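Local coordinates for nitrogen regulatory protein P-II (Thiomonas intermedia, PDB 5D4O) that binds adenine nucleotides such as ADP and AMP between its subunits and probably regulates other proteins, as in the P-II family of trimeric signalling proteins, at residues A[7-12]-A[67-72]. Numbering follows the deposited sequence.
Sequences YPLKKL and IAAVPE. With AMP (adenosine monophosphate), chain F.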
loop_
_atom_site.group_PDB
_atom_site.type_symbol
_atom_site.label_atom_id
_atom_site.label_comp_id
_atom_site.label_asym_id
_atom_site.label_seq_id
_atom_site.Cartn_x
_atom_site.Cartn_y
_atom_site.Cartn_z
ATOM N N TYR A 7 6.412 -17.874 -1.122
ATOM C CA TYR A 7 6.303 -18.095 -2.557
ATOM C C TYR A 7 6.056 -16.765 -3.277
ATOM O O TYR A 7 5.335 -15.921 -2.727
ATOM C CB TYR A 7 5.128 -19.051 -2.840
ATOM C CG TYR A 7 5.220 -20.390 -2.130
ATOM C CD1 TYR A 7 4.755 -20.543 -0.826
ATOM C CD2 TYR A 7 5.688 -21.520 -2.792
ATOM C CE1 TYR A 7 4.804 -21.781 -0.177
ATOM C CE2 TYR A 7 5.738 -22.766 -2.157
ATOM C CZ TYR A 7 5.300 -22.888 -0.846
ATOM O OH TYR A 7 5.350 -24.102 -0.206
ATOM N N PRO A 8 6.562 -16.598 -4.525
ATOM C CA PRO A 8 6.328 -15.338 -5.254
ATOM C C PRO A 8 4.912 -15.177 -5.784
ATOM O O PRO A 8 4.293 -16.131 -6.246
ATOM C CB PRO A 8 7.320 -15.411 -6.421
ATOM C CG PRO A 8 7.499 -16.887 -6.662
ATOM C CD PRO A 8 7.438 -17.517 -5.299
ATOM N N LEU A 9 4.416 -13.955 -5.742
ATOM C CA LEU A 9 3.105 -13.609 -6.279
ATOM C C LEU A 9 3.227 -12.173 -6.793
ATOM O O LEU A 9 4.258 -11.516 -6.588
ATOM C CB LEU A 9 2.053 -13.648 -5.146
ATOM C CG LEU A 9 0.864 -14.647 -5.137
ATOM C CD1 LEU A 9 -0.420 -13.979 -4.764
ATOM C CD2 LEU A 9 0.774 -15.567 -6.346
ATOM N N LYS A 10 2.171 -11.689 -7.440
ATOM C CA LYS A 10 2.140 -10.296 -7.881
ATOM C C LYS A 10 1.028 -9.603 -7.109
ATOM O O LYS A 10 0.117 -10.265 -6.597
ATOM C CB LYS A 10 1.943 -10.196 -9.402
ATOM C CG LYS A 10 3.048 -10.876 -10.222
ATOM C CD LYS A 10 4.314 -10.004 -10.373
ATOM C CE LYS A 10 5.376 -10.706 -11.199
ATOM N NZ LYS A 10 6.574 -9.859 -11.389
ATOM N N LYS A 11 1.127 -8.275 -6.954
ATOM C CA LYS A 11 0.080 -7.540 -6.261
ATOM C C LYS A 11 -0.192 -6.260 -7.054
ATOM O O LYS A 11 0.706 -5.425 -7.244
ATOM C CB LYS A 11 0.449 -7.228 -4.806
ATOM C CG LYS A 11 -0.741 -6.678 -3.978
ATOM C CD LYS A 11 -0.308 -5.908 -2.720
ATOM C CE LYS A 11 0.057 -4.471 -3.044
ATOM N NZ LYS A 11 0.379 -3.693 -1.814
ATOM N N LEU A 12 -1.422 -6.141 -7.540
ATOM C CA LEU A 12 -1.848 -4.940 -8.262
ATOM C C LEU A 12 -2.441 -3.943 -7.291
ATOM O O LEU A 12 -3.200 -4.322 -6.388
ATOM C CB LEU A 12 -2.960 -5.288 -9.292
ATOM C CG LEU A 12 -2.573 -5.675 -10.725
ATOM C CD1 LEU A 12 -1.227 -6.363 -10.823
ATOM C CD2 LEU A 12 -3.721 -6.459 -11.409
ATOM N N ILE A 67 -6.798 -3.416 -4.242
ATOM C CA ILE A 67 -5.568 -4.205 -4.013
ATOM C C ILE A 67 -5.870 -5.656 -4.378
ATOM O O ILE A 67 -6.788 -6.265 -3.788
ATOM C CB ILE A 67 -5.100 -4.119 -2.527
ATOM C CG1 ILE A 67 -4.814 -2.673 -2.098
ATOM C CG2 ILE A 67 -3.846 -5.009 -2.326
ATOM C CD1 ILE A 67 -4.708 -2.491 -0.590
ATOM N N ALA A 68 -5.143 -6.214 -5.365
ATOM C CA ALA A 68 -5.408 -7.602 -5.742
ATOM C C ALA A 68 -4.139 -8.420 -5.874
ATOM O O ALA A 68 -3.313 -8.152 -6.750
ATOM C CB ALA A 68 -6.227 -7.676 -7.044
ATOM N N ALA A 69 -3.988 -9.408 -4.998
ATOM C CA ALA A 69 -2.850 -10.332 -5.037
ATOM C C ALA A 69 -3.231 -11.399 -6.058
ATOM O O ALA A 69 -4.292 -12.040 -5.949
ATOM C CB ALA A 69 -2.607 -10.958 -3.659
ATOM N N VAL A 70 -2.409 -11.528 -7.103
ATOM C CA VAL A 70 -2.714 -12.429 -8.214
ATOM C C VAL A 70 -1.466 -13.238 -8.638
ATOM O O VAL A 70 -0.355 -12.693 -8.583
ATOM C CB VAL A 70 -3.300 -11.624 -9.438
ATOM C CG1 VAL A 70 -4.525 -10.788 -9.048
ATOM C CG2 VAL A 70 -2.239 -10.720 -10.096
ATOM N N PRO A 71 -1.637 -14.470 -9.189
ATOM C CA PRO A 71 -0.462 -15.185 -9.733
ATOM C C PRO A 71 0.051 -14.402 -10.940
ATOM O O PRO A 71 -0.740 -13.721 -11.607
ATOM C CB PRO A 71 -1.015 -16.559 -10.159
ATOM C CG PRO A 71 -2.469 -16.414 -10.217
ATOM C CD PRO A 71 -2.884 -15.244 -9.368
ATOM N N GLU A 72 1.373 -14.468 -11.213
ATOM C CA GLU A 72 1.976 -13.765 -12.350
ATOM C C GLU A 72 1.244 -14.014 -13.672
ATOM O O GLU A 72 1.132 -13.080 -14.471
ATOM C CB GLU A 72 3.468 -14.112 -12.495
ATOM C CG GLU A 72 4.185 -13.325 -13.594
ATOM C CD GLU A 72 5.703 -13.390 -13.602
ATOM O OE1 GLU A 72 6.264 -14.431 -13.189
ATOM O OE2 GLU A 72 6.335 -12.397 -14.033
HETATM P P AMP F . -10.233 -14.782 3.104
HETATM O O1P AMP F . -11.522 -15.018 3.796
HETATM O O2P AMP F . -10.097 -15.474 1.793
HETATM O O3P AMP F . -8.997 -15.044 3.956
HETATM O "O5'" AMP F . -10.216 -13.211 2.755
HETATM C "C5'" AMP F . -10.351 -12.200 3.762
HETATM C "C4'" AMP F . -9.987 -10.861 3.179
HETATM O "O4'" AMP F . -8.600 -10.846 2.775
HETATM C "C3'" AMP F . -10.760 -10.469 1.926
HETATM O "O3'" AMP F . -12.047 -9.939 2.239
HETATM C "C2'" AMP F . -9.842 -9.411 1.324
HETATM O "O2'" AMP F . -10.029 -8.167 1.976
HETATM C "C1'" AMP F . -8.453 -9.998 1.644
HETATM N N9 AMP F . -7.928 -10.787 0.540
HETATM C C8 AMP F . -8.111 -12.126 0.301
HETATM N N7 AMP F . -7.592 -12.543 -0.828
HETATM C C5 AMP F . -7.039 -11.396 -1.377
HETATM C C6 AMP F . -6.354 -11.161 -2.584
HETATM N N6 AMP F . -6.127 -12.108 -3.504
HETATM N N1 AMP F . -5.938 -9.896 -2.832
HETATM C C2 AMP F . -6.223 -8.935 -1.944
HETATM N N3 AMP F . -6.871 -9.033 -0.776
HETATM C C4 AMP F . -7.242 -10.305 -0.546
HETATM O O HOH W 1 3.188 -15.631 -9.293
#
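The adenine-binding edge of the nucleotide site is built on an antiparallel strand pair, 7-12 against 67-70, in which Lys10 faces Val70 and Leu12 faces Ala68 as hydrogen-bonded pairs. Each pair closes a ring of two N-H...O bonds, such as Leu12 N to Ala68 O at 2.9 Å. Between them, Lys11 and Ala69 form a non-hydrogen-bonded pair, leaving the N-H and C=O of Ala69 to turn outward to the nucleotide. Ala69 N donates to N1 of AMP almost straight, at 175°, and Ala69 O accepts from N6, 3.1 Å away; this pattern reads the adenine edge. A methyl side chain suits the place, since Ala69 CB rests only 3.6 Å from AMP N1.

Leu9 spreads its branches along the end of the strand: CD1 meets Ala69 CB at 3.9 Å, and CD2 lies 3.6 Å from Pro71 CA. Shortening Leu9 to an alanine would remove both branches and is likely to leave Ala69 CB and Pro71 without their apolar neighbour on this strand. On the face that carries Ala69, Lys11 lays its aliphatic chain across Ile67, CD touching CG2 at 3.7 Å, while a bend at chi3 (83°) turns NZ toward Glu13 of its own chain and Glu13 of the second subunit.

Lys10 projects from the opposite face and runs alongside Glu72, its CE 3.4 Å from Glu72 OE2. The NZ-OE2 salt bridge is long, and Asp97 is the stronger partner of that amine. On this face Val70 and Leu12 pack on Leu78 of helix 72-88, a setting that suits branched aliphatic residues. Where strand 63-70 ends, a water donates to Pro8 O and accepts from Glu72 N. Strand 7-17 sits between 63-70 and 92-100 in the antiparallel sheet of the ferredoxin-like P-II fold, whose nucleotide sites lie between subunits.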